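Side-chain contacts in kinesin-like protein (Caenorhabditis elegans, PDB 5X3E), which is a kinesin-6 motor protein that probably couples ATP hydrolysis to movement along microtubules: residues 294-299 / 389-394; 223-228 / 288-293; 384-389 / 398-403; 91-96 / 126-131. One frame throughout, in Å; residues are numbered along the deposited sequence.

Interaction 1 (294-299 / 389-394). With SO4 (sulfate ion), chain M.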
loop_
_atom_site.group_PDB
_atom_site.type_symbol
_atom_site.label_atom_id
_atom_site.label_comp_id
_atom_site.label_asym_id
_atom_site.label_seq_id
_atom_site.Cartn_x
_atom_site.Cartn_y
_atom_site.Cartn_z
ATOM N N ARG A 294 8.383 0.021 13.960
ATOM C CA ARG A 294 7.797 0.881 14.976
ATOM C C ARG A 294 6.605 1.685 14.471
ATOM O O ARG A 294 5.921 2.320 15.282
ATOM C CB ARG A 294 8.867 1.834 15.524
ATOM C CG ARG A 294 10.062 1.132 16.164
ATOM C CD ARG A 294 11.193 2.108 16.479
ATOM N NE ARG A 294 10.815 3.094 17.485
ATOM C CZ ARG A 294 11.627 4.037 17.955
ATOM N NH1 ARG A 294 12.876 4.131 17.515
ATOM N NH2 ARG A 294 11.189 4.889 18.872
ATOM N N SER A 295 6.328 1.672 13.165
ATOM C CA SER A 295 5.239 2.475 12.619
ATOM C C SER A 295 4.645 1.787 11.400
ATOM O O SER A 295 5.227 0.856 10.840
ATOM C CB SER A 295 5.713 3.887 12.240
ATOM O OG SER A 295 6.738 3.831 11.262
ATOM N N HIS A 296 3.473 2.268 10.988
ATOM C CA HIS A 296 2.839 1.832 9.751
ATOM C C HIS A 296 3.160 2.849 8.663
ATOM O O HIS A 296 2.999 4.056 8.870
ATOM C CB HIS A 296 1.318 1.703 9.898
ATOM C CG HIS A 296 0.875 0.950 11.113
ATOM N ND1 HIS A 296 1.035 -0.413 11.248
ATOM C CD2 HIS A 296 0.249 1.368 12.241
ATOM C CE1 HIS A 296 0.535 -0.800 12.409
ATOM N NE2 HIS A 296 0.052 0.261 13.031
ATOM N N SER A 297 3.612 2.367 7.512
ATOM C CA SER A 297 3.928 3.240 6.391
ATOM C C SER A 297 2.927 3.000 5.270
ATOM O O SER A 297 2.708 1.855 4.857
ATOM C CB SER A 297 5.361 3.011 5.903
ATOM O OG SER A 297 5.563 1.654 5.585
ATOM N N VAL A 298 2.344 4.083 4.765
ATOM C CA VAL A 298 1.252 4.021 3.800
ATOM C C VAL A 298 1.693 4.766 2.549
ATOM O O VAL A 298 1.808 6.000 2.553
ATOM C CB VAL A 298 -0.045 4.613 4.370
ATOM C CG1 VAL A 298 -1.176 4.491 3.360
ATOM C CG2 VAL A 298 -0.407 3.927 5.686
ATOM N N PHE A 299 1.945 4.023 1.481
ATOM C CA PHE A 299 2.333 4.597 0.201
ATOM C C PHE A 299 1.176 4.389 -0.769
ATOM O O PHE A 299 0.823 3.250 -1.089
ATOM C CB PHE A 299 3.626 3.968 -0.305
ATOM C CG PHE A 299 4.195 4.651 -1.513
ATOM C CD1 PHE A 299 5.011 5.760 -1.379
ATOM C CD2 PHE A 299 3.918 4.180 -2.786
ATOM C CE1 PHE A 299 5.537 6.389 -2.492
ATOM C CE2 PHE A 299 4.442 4.806 -3.904
ATOM C CZ PHE A 299 5.253 5.912 -3.756
ATOM N N SER A 389 -9.042 2.482 15.838
ATOM C CA SER A 389 -7.648 2.866 15.657
ATOM C C SER A 389 -7.516 3.775 14.441
ATOM O O SER A 389 -8.317 3.702 13.504
ATOM C CB SER A 389 -6.749 1.637 15.495
ATOM O OG SER A 389 -7.111 0.909 14.337
ATOM N N LYS A 390 -6.481 4.623 14.465
ATOM C CA LYS A 390 -6.247 5.541 13.353
ATOM C C LYS A 390 -6.010 4.781 12.055
ATOM O O LYS A 390 -6.537 5.155 11.002
ATOM C CB LYS A 390 -5.055 6.453 13.654
ATOM C CG LYS A 390 -5.413 7.912 13.936
ATOM C CD LYS A 390 -6.030 8.085 15.317
ATOM C CE LYS A 390 -6.094 9.553 15.716
ATOM N NZ LYS A 390 -6.503 9.727 17.138
ATOM N N LEU A 391 -5.226 3.702 12.121
ATOM C CA LEU A 391 -4.873 2.947 10.925
ATOM C C LEU A 391 -6.115 2.370 10.264
ATOM O O LEU A 391 -6.306 2.487 9.048
ATOM C CB LEU A 391 -3.889 1.834 11.286
ATOM C CG LEU A 391 -3.487 0.871 10.164
ATOM C CD1 LEU A 391 -2.712 1.575 9.056
ATOM C CD2 LEU A 391 -2.692 -0.296 10.719
ATOM N N THR A 392 -6.981 1.748 11.060
ATOM C CA THR A 392 -8.182 1.129 10.517
ATOM C C THR A 392 -9.188 2.168 10.023
ATOM O O THR A 392 -9.925 1.913 9.062
ATOM C CB THR A 392 -8.807 0.248 11.596
ATOM O OG1 THR A 392 -7.834 -0.692 12.065
ATOM C CG2 THR A 392 -9.960 -0.502 11.053
ATOM N N HIS A 393 -9.209 3.350 10.640
ATOM C CA HIS A 393 -10.085 4.420 10.174
ATOM C C HIS A 393 -9.697 4.871 8.772
ATOM O O HIS A 393 -10.564 5.127 7.926
ATOM C CB HIS A 393 -10.026 5.581 11.167
ATOM C CG HIS A 393 -11.045 6.652 10.933
ATOM N ND1 HIS A 393 -10.860 7.949 11.359
ATOM C CD2 HIS A 393 -12.261 6.619 10.340
ATOM C CE1 HIS A 393 -11.913 8.674 11.026
ATOM N NE2 HIS A 393 -12.778 7.890 10.407
ATOM N N LEU A 394 -8.392 4.957 8.504
ATOM C CA LEU A 394 -7.912 5.404 7.200
ATOM C C LEU A 394 -8.338 4.472 6.069
ATOM O O LEU A 394 -8.484 4.915 4.924
ATOM C CB LEU A 394 -6.392 5.533 7.239
ATOM C CG LEU A 394 -5.667 6.001 5.981
ATOM C CD1 LEU A 394 -6.171 7.366 5.546
ATOM C CD2 LEU A 394 -4.170 6.026 6.232
HETATM S S SO4 M . -15.541 9.776 9.531
HETATM O O1 SO4 M . -14.500 10.654 9.000
HETATM O O2 SO4 M . -15.570 8.511 8.798
HETATM O O3 SO4 M . -15.274 9.531 10.946
HETATM O O4 SO4 M . -16.843 10.420 9.400
#

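Interaction 2 (223-228 / 288-293)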
loop_
_atom_site.group_PDB
_atom_site.type_symbol
_atom_site.label_atom_id
_atom_site.label_comp_id
_atom_site.label_asym_id
_atom_site.label_seq_id
_atom_site.Cartn_x
_atom_site.Cartn_y
_atom_site.Cartn_z
ATOM N N GLU A 223 2.736 8.149 7.271
ATOM C CA GLU A 223 3.147 7.267 8.353
ATOM C C GLU A 223 2.160 7.383 9.505
ATOM O O GLU A 223 1.790 8.492 9.900
ATOM C CB GLU A 223 4.561 7.610 8.835
ATOM C CG GLU A 223 5.062 6.757 9.984
ATOM C CD GLU A 223 6.381 7.257 10.536
ATOM O OE1 GLU A 223 6.544 8.492 10.640
ATOM O OE2 GLU A 223 7.254 6.421 10.859
ATOM N N ILE A 224 1.751 6.246 10.056
ATOM C CA ILE A 224 0.917 6.213 11.252
ATOM C C ILE A 224 1.784 5.670 12.382
ATOM O O ILE A 224 2.144 4.486 12.390
ATOM C CB ILE A 224 -0.342 5.364 11.048
ATOM C CG1 ILE A 224 -1.250 6.020 10.012
ATOM C CG2 ILE A 224 -1.080 5.187 12.365
ATOM C CD1 ILE A 224 -2.402 5.150 9.582
ATOM N N TYR A 225 2.147 6.542 13.320
ATOM C CA TYR A 225 3.050 6.186 14.410
ATOM C C TYR A 225 2.472 6.693 15.723
ATOM O O TYR A 225 2.243 7.897 15.872
ATOM C CB TYR A 225 4.441 6.777 14.164
ATOM C CG TYR A 225 5.384 6.624 15.323
ATOM C CD1 TYR A 225 5.839 5.372 15.706
ATOM C CD2 TYR A 225 5.825 7.729 16.034
ATOM C CE1 TYR A 225 6.707 5.225 16.766
ATOM C CE2 TYR A 225 6.693 7.592 17.095
ATOM C CZ TYR A 225 7.131 6.339 17.459
ATOM O OH TYR A 225 7.999 6.194 18.517
ATOM N N ASN A 226 2.248 5.781 16.672
ATOM C CA ASN A 226 1.725 6.118 18.001
ATOM C C ASN A 226 0.370 6.819 17.910
ATOM O O ASN A 226 0.140 7.856 18.534
ATOM C CB ASN A 226 2.721 6.970 18.787
ATOM C CG ASN A 226 2.568 6.807 20.292
ATOM O OD1 ASN A 226 1.482 6.511 20.793
ATOM N ND2 ASN A 226 3.658 7.005 21.020
ATOM N N ASN A 227 -0.532 6.235 17.118
ATOM C CA ASN A 227 -1.893 6.731 16.891
ATOM C C ASN A 227 -1.922 8.160 16.342
ATOM O O ASN A 227 -2.965 8.818 16.368
ATOM C CB ASN A 227 -2.746 6.641 18.161
ATOM C CG ASN A 227 -4.194 6.304 17.861
ATOM O OD1 ASN A 227 -4.481 5.466 17.003
ATOM N ND2 ASN A 227 -5.115 6.966 18.554
ATOM N N TYR A 228 -0.795 8.646 15.833
ATOM C CA TYR A 228 -0.717 9.933 15.162
ATOM C C TYR A 228 -0.307 9.710 13.715
ATOM O O TYR A 228 0.406 8.755 13.392
ATOM C CB TYR A 228 0.277 10.867 15.850
ATOM C CG TYR A 228 -0.199 11.398 17.183
ATOM C CD1 TYR A 228 -1.487 11.903 17.335
ATOM C CD2 TYR A 228 0.632 11.386 18.293
ATOM C CE1 TYR A 228 -1.926 12.395 18.553
ATOM C CE2 TYR A 228 0.200 11.871 19.518
ATOM C CZ TYR A 228 -1.080 12.374 19.643
ATOM O OH TYR A 228 -1.516 12.858 20.857
ATOM N N LEU A 288 17.039 9.376 16.874
ATOM C CA LEU A 288 17.836 8.262 16.379
ATOM C C LEU A 288 17.225 7.750 15.082
ATOM O O LEU A 288 16.531 8.491 14.379
ATOM C CB LEU A 288 17.907 7.130 17.408
ATOM C CG LEU A 288 18.971 7.149 18.509
ATOM C CD1 LEU A 288 18.727 8.273 19.495
ATOM C CD2 LEU A 288 18.990 5.809 19.227
ATOM N N ASN A 289 17.474 6.483 14.766
ATOM C CA ASN A 289 16.870 5.819 13.620
ATOM C C ASN A 289 15.641 5.052 14.096
ATOM O O ASN A 289 15.749 4.172 14.957
ATOM C CB ASN A 289 17.868 4.877 12.943
ATOM C CG ASN A 289 17.245 4.071 11.810
ATOM O OD1 ASN A 289 17.158 4.539 10.674
ATOM N ND2 ASN A 289 16.818 2.849 12.117
ATOM N N LYS A 290 14.481 5.393 13.545
ATOM C CA LYS A 290 13.235 4.714 13.877
ATOM C C LYS A 290 13.015 3.554 12.915
ATOM O O LYS A 290 13.123 3.721 11.697
ATOM C CB LYS A 290 12.058 5.689 13.823
ATOM C CG LYS A 290 10.728 5.081 14.228
ATOM C CD LYS A 290 9.703 6.163 14.533
ATOM C CE LYS A 290 9.432 7.036 13.319
ATOM N NZ LYS A 290 8.438 8.102 13.628
ATOM N N ASP A 291 12.712 2.381 13.464
ATOM C CA ASP A 291 12.559 1.184 12.651
ATOM C C ASP A 291 11.207 1.170 11.949
ATOM O O ASP A 291 10.224 1.744 12.429
ATOM C CB ASP A 291 12.715 -0.070 13.510
ATOM C CG ASP A 291 14.051 -0.126 14.213
ATOM O OD1 ASP A 291 15.038 0.408 13.661
ATOM O OD2 ASP A 291 14.113 -0.699 15.319
ATOM N N SER A 292 11.170 0.502 10.794
ATOM C CA SER A 292 9.914 0.338 10.076
ATOM C C SER A 292 8.939 -0.529 10.855
ATOM O O SER A 292 7.733 -0.504 10.583
ATOM C CB SER A 292 10.177 -0.270 8.695
ATOM O OG SER A 292 10.737 -1.568 8.802
ATOM N N SER A 293 9.447 -1.304 11.810
ATOM C CA SER A 293 8.614 -2.075 12.714
ATOM C C SER A 293 7.936 -1.215 13.770
ATOM O O SER A 293 7.002 -1.687 14.427
ATOM C CB SER A 293 9.461 -3.140 13.401
ATOM O OG SER A 293 10.526 -2.537 14.119
#

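Interaction 3 (384-389 / 398-403). With SO4 (sulfate ion), chain K; SO4 (sulfate ion), chain M.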
loop_
_atom_site.group_PDB
_atom_site.type_symbol
_atom_site.label_atom_id
_atom_site.label_comp_id
_atom_site.label_asym_id
_atom_site.label_seq_id
_atom_site.Cartn_x
_atom_site.Cartn_y
_atom_site.Cartn_z
ATOM N N VAL A 384 -18.425 -2.489 10.992
ATOM C CA VAL A 384 -16.978 -2.675 11.036
ATOM C C VAL A 384 -16.422 -1.709 12.079
ATOM O O VAL A 384 -16.653 -0.494 11.964
ATOM C CB VAL A 384 -16.337 -2.428 9.665
ATOM C CG1 VAL A 384 -14.837 -2.636 9.731
ATOM C CG2 VAL A 384 -16.957 -3.335 8.623
ATOM N N PRO A 385 -15.716 -2.193 13.107
ATOM C CA PRO A 385 -15.221 -1.318 14.190
ATOM C C PRO A 385 -13.992 -0.511 13.781
ATOM O O PRO A 385 -12.961 -0.511 14.457
ATOM C CB PRO A 385 -14.913 -2.328 15.305
ATOM C CG PRO A 385 -14.542 -3.578 14.572
ATOM C CD PRO A 385 -15.420 -3.616 13.356
ATOM N N TYR A 386 -14.110 0.218 12.669
ATOM C CA TYR A 386 -12.941 0.870 12.095
ATOM C C TYR A 386 -12.475 2.086 12.883
ATOM O O TYR A 386 -11.343 2.534 12.673
ATOM C CB TYR A 386 -13.198 1.269 10.635
ATOM C CG TYR A 386 -14.390 2.171 10.409
ATOM C CD1 TYR A 386 -14.305 3.543 10.619
ATOM C CD2 TYR A 386 -15.595 1.652 9.961
ATOM C CE1 TYR A 386 -15.396 4.368 10.408
ATOM C CE2 TYR A 386 -16.686 2.467 9.747
ATOM C CZ TYR A 386 -16.581 3.822 9.972
ATOM O OH TYR A 386 -17.668 4.633 9.754
ATOM N N ARG A 387 -13.296 2.625 13.785
ATOM C CA ARG A 387 -12.881 3.813 14.523
ATOM C C ARG A 387 -11.972 3.503 15.703
ATOM O O ARG A 387 -11.430 4.434 16.303
ATOM C CB ARG A 387 -14.106 4.584 15.017
ATOM C CG ARG A 387 -14.949 5.141 13.896
ATOM C CD ARG A 387 -16.139 5.931 14.404
ATOM N NE ARG A 387 -16.951 6.400 13.288
ATOM C CZ ARG A 387 -16.683 7.497 12.585
ATOM N NH1 ARG A 387 -15.624 8.239 12.888
ATOM N NH2 ARG A 387 -17.469 7.850 11.576
ATOM N N GLN A 388 -11.776 2.226 16.034
ATOM C CA GLN A 388 -10.994 1.859 17.208
ATOM C C GLN A 388 -9.498 2.113 17.035
ATOM O O GLN A 388 -8.749 1.938 18.002
ATOM C CB GLN A 388 -11.247 0.394 17.567
ATOM C CG GLN A 388 -12.720 0.056 17.761
ATOM C CD GLN A 388 -12.931 -1.314 18.380
ATOM O OE1 GLN A 388 -12.012 -2.136 18.428
ATOM N NE2 GLN A 388 -14.142 -1.563 18.866
ATOM N N SER A 389 -9.042 2.482 15.838
ATOM C CA SER A 389 -7.648 2.866 15.657
ATOM C C SER A 389 -7.516 3.775 14.441
ATOM O O SER A 389 -8.317 3.702 13.504
ATOM C CB SER A 389 -6.749 1.637 15.495
ATOM O OG SER A 389 -7.111 0.909 14.337
ATOM N N TYR A 398 -12.216 0.405 2.288
ATOM C CA TYR A 398 -11.837 -0.968 1.971
ATOM C C TYR A 398 -12.473 -1.960 2.941
ATOM O O TYR A 398 -13.019 -2.991 2.529
ATOM C CB TYR A 398 -10.311 -1.107 1.991
ATOM C CG TYR A 398 -9.575 -0.302 0.945
ATOM C CD1 TYR A 398 -9.007 0.926 1.261
ATOM C CD2 TYR A 398 -9.441 -0.768 -0.359
ATOM C CE1 TYR A 398 -8.327 1.669 0.309
ATOM C CE2 TYR A 398 -8.758 -0.033 -1.320
ATOM C CZ TYR A 398 -8.202 1.183 -0.979
ATOM O OH TYR A 398 -7.525 1.917 -1.926
ATOM N N LEU A 399 -12.397 -1.676 4.240
ATOM C CA LEU A 399 -12.914 -2.605 5.236
ATOM C C LEU A 399 -14.436 -2.687 5.235
ATOM O O LEU A 399 -14.990 -3.655 5.770
ATOM C CB LEU A 399 -12.407 -2.211 6.617
ATOM C CG LEU A 399 -10.894 -2.368 6.709
ATOM C CD1 LEU A 399 -10.336 -1.566 7.852
ATOM C CD2 LEU A 399 -10.559 -3.837 6.878
ATOM N N GLU A 400 -15.122 -1.693 4.669
ATOM C CA GLU A 400 -16.552 -1.784 4.422
ATOM C C GLU A 400 -16.852 -2.368 3.051
ATOM O O GLU A 400 -17.984 -2.256 2.565
ATOM C CB GLU A 400 -17.210 -0.416 4.590
ATOM C CG GLU A 400 -17.373 0.005 6.046
ATOM C CD GLU A 400 -18.076 1.336 6.192
ATOM O OE1 GLU A 400 -18.249 2.028 5.168
ATOM O OE2 GLU A 400 -18.467 1.684 7.325
ATOM N N GLY A 401 -15.854 -2.983 2.426
ATOM C CA GLY A 401 -16.047 -3.776 1.235
ATOM C C GLY A 401 -15.901 -3.046 -0.076
ATOM O O GLY A 401 -16.382 -3.547 -1.096
ATOM N N ASN A 402 -15.292 -1.866 -0.088
ATOM C CA ASN A 402 -15.112 -1.104 -1.317
ATOM C C ASN A 402 -13.671 -1.264 -1.780
ATOM O O ASN A 402 -12.742 -0.840 -1.086
ATOM C CB ASN A 402 -15.461 0.372 -1.140
ATOM C CG ASN A 402 -15.456 1.126 -2.462
ATOM O OD1 ASN A 402 -14.489 1.809 -2.803
ATOM N ND2 ASN A 402 -16.540 0.992 -3.218
ATOM N N GLY A 403 -13.492 -1.868 -2.942
ATOM C CA GLY A 403 -12.173 -2.142 -3.477
ATOM C C GLY A 403 -11.718 -3.553 -3.168
ATOM O O GLY A 403 -12.480 -4.405 -2.703
HETATM S S SO4 K . -16.868 1.817 16.260
HETATM O O1 SO4 K . -16.346 1.780 14.895
HETATM O O2 SO4 K . -16.335 0.695 17.028
HETATM O O3 SO4 K . -16.460 3.066 16.897
HETATM O O4 SO4 K . -18.326 1.733 16.232
HETATM S S SO4 M . -15.541 9.776 9.531
HETATM O O1 SO4 M . -14.500 10.654 9.000
HETATM O O2 SO4 M . -15.570 8.511 8.798
HETATM O O3 SO4 M . -15.274 9.531 10.946
HETATM O O4 SO4 M . -16.843 10.420 9.400
#

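Interaction 4 (91-96 / 126-131)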
loop_
_atom_site.group_PDB
_atom_site.type_symbol
_atom_site.label_atom_id
_atom_site.label_comp_id
_atom_site.label_asym_id
_atom_site.label_seq_id
_atom_site.Cartn_x
_atom_site.Cartn_y
_atom_site.Cartn_z
ATOM N N ASP A 91 10.141 -19.392 -3.713
ATOM C CA ASP A 91 9.378 -18.414 -4.480
ATOM C C ASP A 91 10.064 -17.054 -4.395
ATOM O O ASP A 91 10.141 -16.456 -3.317
ATOM C CB ASP A 91 7.944 -18.342 -3.962
ATOM C CG ASP A 91 7.136 -19.588 -4.293
ATOM O OD1 ASP A 91 7.092 -19.983 -5.476
ATOM O OD2 ASP A 91 6.545 -20.177 -3.365
ATOM N N GLY A 92 10.548 -16.551 -5.534
ATOM C CA GLY A 92 11.274 -15.297 -5.571
ATOM C C GLY A 92 10.362 -14.077 -5.687
ATOM O O GLY A 92 9.135 -14.171 -5.670
ATOM N N GLN A 93 11.000 -12.909 -5.804
ATOM C CA GLN A 93 10.264 -11.647 -5.825
ATOM C C GLN A 93 9.296 -11.592 -6.999
ATOM O O GLN A 93 8.135 -11.189 -6.848
ATOM C CB GLN A 93 11.240 -10.475 -5.903
ATOM C CG GLN A 93 12.220 -10.378 -4.756
ATOM C CD GLN A 93 11.582 -9.900 -3.476
ATOM O OE1 GLN A 93 10.726 -10.570 -2.899
ATOM N NE2 GLN A 93 11.995 -8.724 -3.025
ATOM N N ALA A 94 9.768 -11.974 -8.188
ATOM C CA ALA A 94 8.927 -11.925 -9.379
ATOM C C ALA A 94 7.682 -12.787 -9.213
ATOM O O ALA A 94 6.590 -12.402 -9.645
ATOM C CB ALA A 94 9.730 -12.368 -10.600
ATOM N N THR A 95 7.825 -13.959 -8.590
ATOM C CA THR A 95 6.666 -14.823 -8.384
ATOM C C THR A 95 5.686 -14.200 -7.401
ATOM O O THR A 95 4.471 -14.214 -7.633
ATOM C CB THR A 95 7.109 -16.206 -7.904
ATOM O OG1 THR A 95 7.900 -16.837 -8.919
ATOM C CG2 THR A 95 5.904 -17.076 -7.596
ATOM N N VAL A 96 6.198 -13.649 -6.298
ATOM C CA VAL A 96 5.344 -12.947 -5.345
ATOM C C VAL A 96 4.622 -11.795 -6.028
ATOM O O VAL A 96 3.399 -11.664 -5.931
ATOM C CB VAL A 96 6.165 -12.455 -4.141
ATOM C CG1 VAL A 96 5.321 -11.530 -3.267
ATOM C CG2 VAL A 96 6.658 -13.630 -3.333
ATOM N N LYS A 126 9.215 -8.896 5.799
ATOM C CA LYS A 126 8.152 -7.941 5.497
ATOM C C LYS A 126 8.663 -6.773 4.653
ATOM O O LYS A 126 8.062 -6.414 3.632
ATOM C CB LYS A 126 7.536 -7.472 6.816
ATOM C CG LYS A 126 6.693 -6.243 6.793
ATOM C CD LYS A 126 6.507 -5.757 8.227
ATOM C CE LYS A 126 6.019 -6.891 9.102
ATOM N NZ LYS A 126 6.718 -6.902 10.414
ATOM N N THR A 127 9.768 -6.159 5.067
ATOM C CA THR A 127 10.374 -5.087 4.274
ATOM C C THR A 127 11.007 -5.644 2.998
ATOM O O THR A 127 10.950 -5.004 1.937
ATOM C CB THR A 127 11.425 -4.339 5.109
ATOM O OG1 THR A 127 10.767 -3.648 6.185
ATOM C CG2 THR A 127 12.203 -3.333 4.256
ATOM N N TYR A 128 11.592 -6.842 3.061
ATOM C CA TYR A 128 12.133 -7.471 1.852
ATOM C C TYR A 128 11.031 -7.702 0.825
ATOM O O TYR A 128 11.219 -7.441 -0.368
ATOM C CB TYR A 128 12.832 -8.781 2.197
ATOM C CG TYR A 128 13.291 -9.577 0.988
ATOM C CD1 TYR A 128 14.418 -9.204 0.263
ATOM C CD2 TYR A 128 12.596 -10.711 0.582
ATOM C CE1 TYR A 128 14.829 -9.938 -0.834
ATOM C CE2 TYR A 128 12.999 -11.440 -0.507
ATOM C CZ TYR A 128 14.115 -11.053 -1.210
ATOM O OH TYR A 128 14.510 -11.794 -2.297
ATOM N N THR A 129 9.874 -8.192 1.275
ATOM C CA THR A 129 8.748 -8.403 0.373
ATOM C C THR A 129 8.283 -7.092 -0.248
ATOM O O THR A 129 8.028 -7.025 -1.457
ATOM C CB THR A 129 7.605 -9.068 1.132
ATOM O OG1 THR A 129 8.019 -10.372 1.565
ATOM C CG2 THR A 129 6.363 -9.174 0.266
ATOM N N MET A 130 8.198 -6.029 0.556
ATOM C CA MET A 130 7.612 -4.774 0.096
ATOM C C MET A 130 8.583 -3.980 -0.769
ATOM O O MET A 130 8.218 -3.511 -1.854
ATOM C CB MET A 130 7.160 -3.931 1.289
ATOM C CG MET A 130 6.531 -2.608 0.881
ATOM S SD MET A 130 4.913 -2.813 0.116
ATOM C CE MET A 130 3.890 -3.040 1.575
ATOM N N THR A 131 9.820 -3.818 -0.305
ATOM C CA THR A 131 10.801 -2.985 -0.993
ATOM C C THR A 131 12.039 -3.759 -1.418
ATOM O O THR A 131 12.389 -3.755 -2.603
ATOM C CB THR A 131 11.194 -1.818 -0.074
ATOM O OG1 THR A 131 10.023 -1.075 0.274
ATOM C CG2 THR A 131 12.189 -0.900 -0.760
#

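Interaction 1 (294-299 / 389-394)
H296 lays one face of its imidazole against L391, and a single methyl, CD2, sits over that face. CD2 of L391 stands 3.5 Å from the centroid of the H296 ring and only 4° off its normal, a CH-pi contact square over the middle. The two side chains cross at about a right angle. L391 gets there with CG anti to its backbone N (chi1 176°), which sends both methyls out from helix 390-394, and L391 CD1 settles 4.1 Å from H296 CB. Two residues on along the strand, V298 points the same way, its CG2 4.3 Å from L394 CD2, an easier apolar touch. The helix start is organised by S389 at the N-cap, whose OG bonds to T392 OG1 at 2.9 Å and takes a weak bond from T392 N. The rim of the H296 ring is polar, NE2 being hydrogen-bonded to S359 of helix 350-375. With an alanine here, L391 CD2 would probably lose the flat surface it rests on and S359 its imidazole partner. The histidine, in what fits the first switch motif of kinesins, serves two chemistries: its face is greasy packing for one helix, its nitrogen a polar tie to another.

Interaction 2 (223-228 / 288-293)
K290 reaches across to E223 and Y225 with its aliphatic chain before its charge arrives. With CG anti to the backbone N (chi1 -177°) the chain extends toward strand 213-225, CB and CG meeting neither partner closely. K290 CD is the first atom to land, over the face of the Y225 ring, 3.9 Å from that ring's centroid and 14° off the normal, a CH-pi contact. At chi3 (61°) the chain bends. K290 CE passes beside the carboxylate of E223, 3.3 Å from E223 OE2, and K290 NZ then turns back over the same face of Y225 as a cation-pi partner, 3.9 Å from the ring centroid. K290 NZ also makes a salt bridge of 3.4 Å to E223 OE2 and a weak hydrogen bond to V283 O. This buried ammonium is therefore shared between a carboxylate, an aromatic face and a carbonyl. N226 CB lies over the rim of the opposite face of Y225. The Y225 OH reaches E352, on helix 350-375, while OE2 of E223 bonds S295 OG. The contact pins the loop between helix 267-281 and strand 296-307, probably kinesin switch I, to the end of strand 213-225, where Y225 begins the type I' turn that leads into strand 228-231; I224, on the other side of the strand, packs against helix 390-394.

Interaction 3 (384-389 / 398-403)
Y386 brings the CE2 corner of its ring up to the carboxylate of E400, with OE2 of E400 3.1 Å from CE2 of Y386. The approach is oblique, and the ring and carboxylate planes stand 81° apart. A ring carbon is the near atom here; Y386 OH lies farther off, 3.9 Å from E400 OE2. The tyrosine takes the crowded position, CG between its backbone N and carbonyl carbon (chi1 57°), which turns the ring toward the end of helix 396-399. E400 comes to meet it with its chain extended beyond CG. V384 adds an apolar touch, its CG1 4.0 Å from L399 CB, while V384 CG2 packs against a backbone carbonyl, 3.5 Å from L399 O. Y386 CE1 lies 3.8 Å above the plane of the R387 guanidinium, over one face toward its rim. The guanidinium's edge meets a sulfate, probably from the crystallisation liquor, that H248 also binds and H393 bonds weakly; the bond from R387 NH2 to that sulfate's O3, at 2.8 Å, is weak. A serine in place of Y386 would probably leave E400 facing a gap and take away the ring carbon over one face of the R387 guanidinium. The backbone is shaped by an inverse gamma turn at P385 and, on the other side, by a Schellman motif whose C-prime residue is G401, ending helix 396-399. The loop lies between helices 350-375 and 390-394: V384 touches C366 of the first, while Y386 and L399 both touch T392 of the second.

Interaction 4 (91-96 / 126-131)
Q93 of helix 93-109 stacks its amide on Y128, in the short helix 126-130, which begins with the last residues, K126 and T127, of what fits the P-loop (Walker A) of the kinesin motor. This is the tight part. Bent at chi2 (-74°), the glutamine lays its amide almost flat over one ring face, the planes 11° apart and Q93 NE2 3.6 Å above the plane of the Y128 ring, toward its rim. The same NE2 of Q93 donates to the backbone O of Y128 at 3.1 Å and nearly straight (168°), from above the carbonyl plane and clear of its lone pairs. NE2 also bonds G138 O, and OE1 takes a bond from R41, so both ends of the amide are held and its rotation is fixed. Packing is looser behind it, where V96 CG1 only just meets T129 CG2 at 4.4 Å, and T129 OG1 turns to G125 O and R41 instead. On the outer side Y128 is exposed, with a bound sulfate close by; the place is consistent with an aromatic bordering the adenine pocket, as in other kinesins. At the phenol end of the ring, Q93 CG lies 3.6 Å from Y128 OH.

How the interactions relate
From the N terminus, interaction 4 closes first, bringing the start of helix 93-109 against the short helix that begins within the P-loop pattern. Interaction 2 follows, closing the excursion from strand 213-225 through helix 267-281 to the loop at 288-293. Interaction 1 opens directly after it and joins strand 296-307 to helix 390-394; before it closes, interaction 3 has opened, joining the loop after helix 350-375 to the end of helix 396-399. These two cross, sharing S389. None nests inside another. Interactions 1 and 2 touch through neighbouring strands, H296 O lying 2.8 Å from I224 N. S292 OG and T127 OG1, 3.3 Å apart, bring interaction 2 up to interaction 4, while interaction 3 lies across the chain's centre from interaction 4.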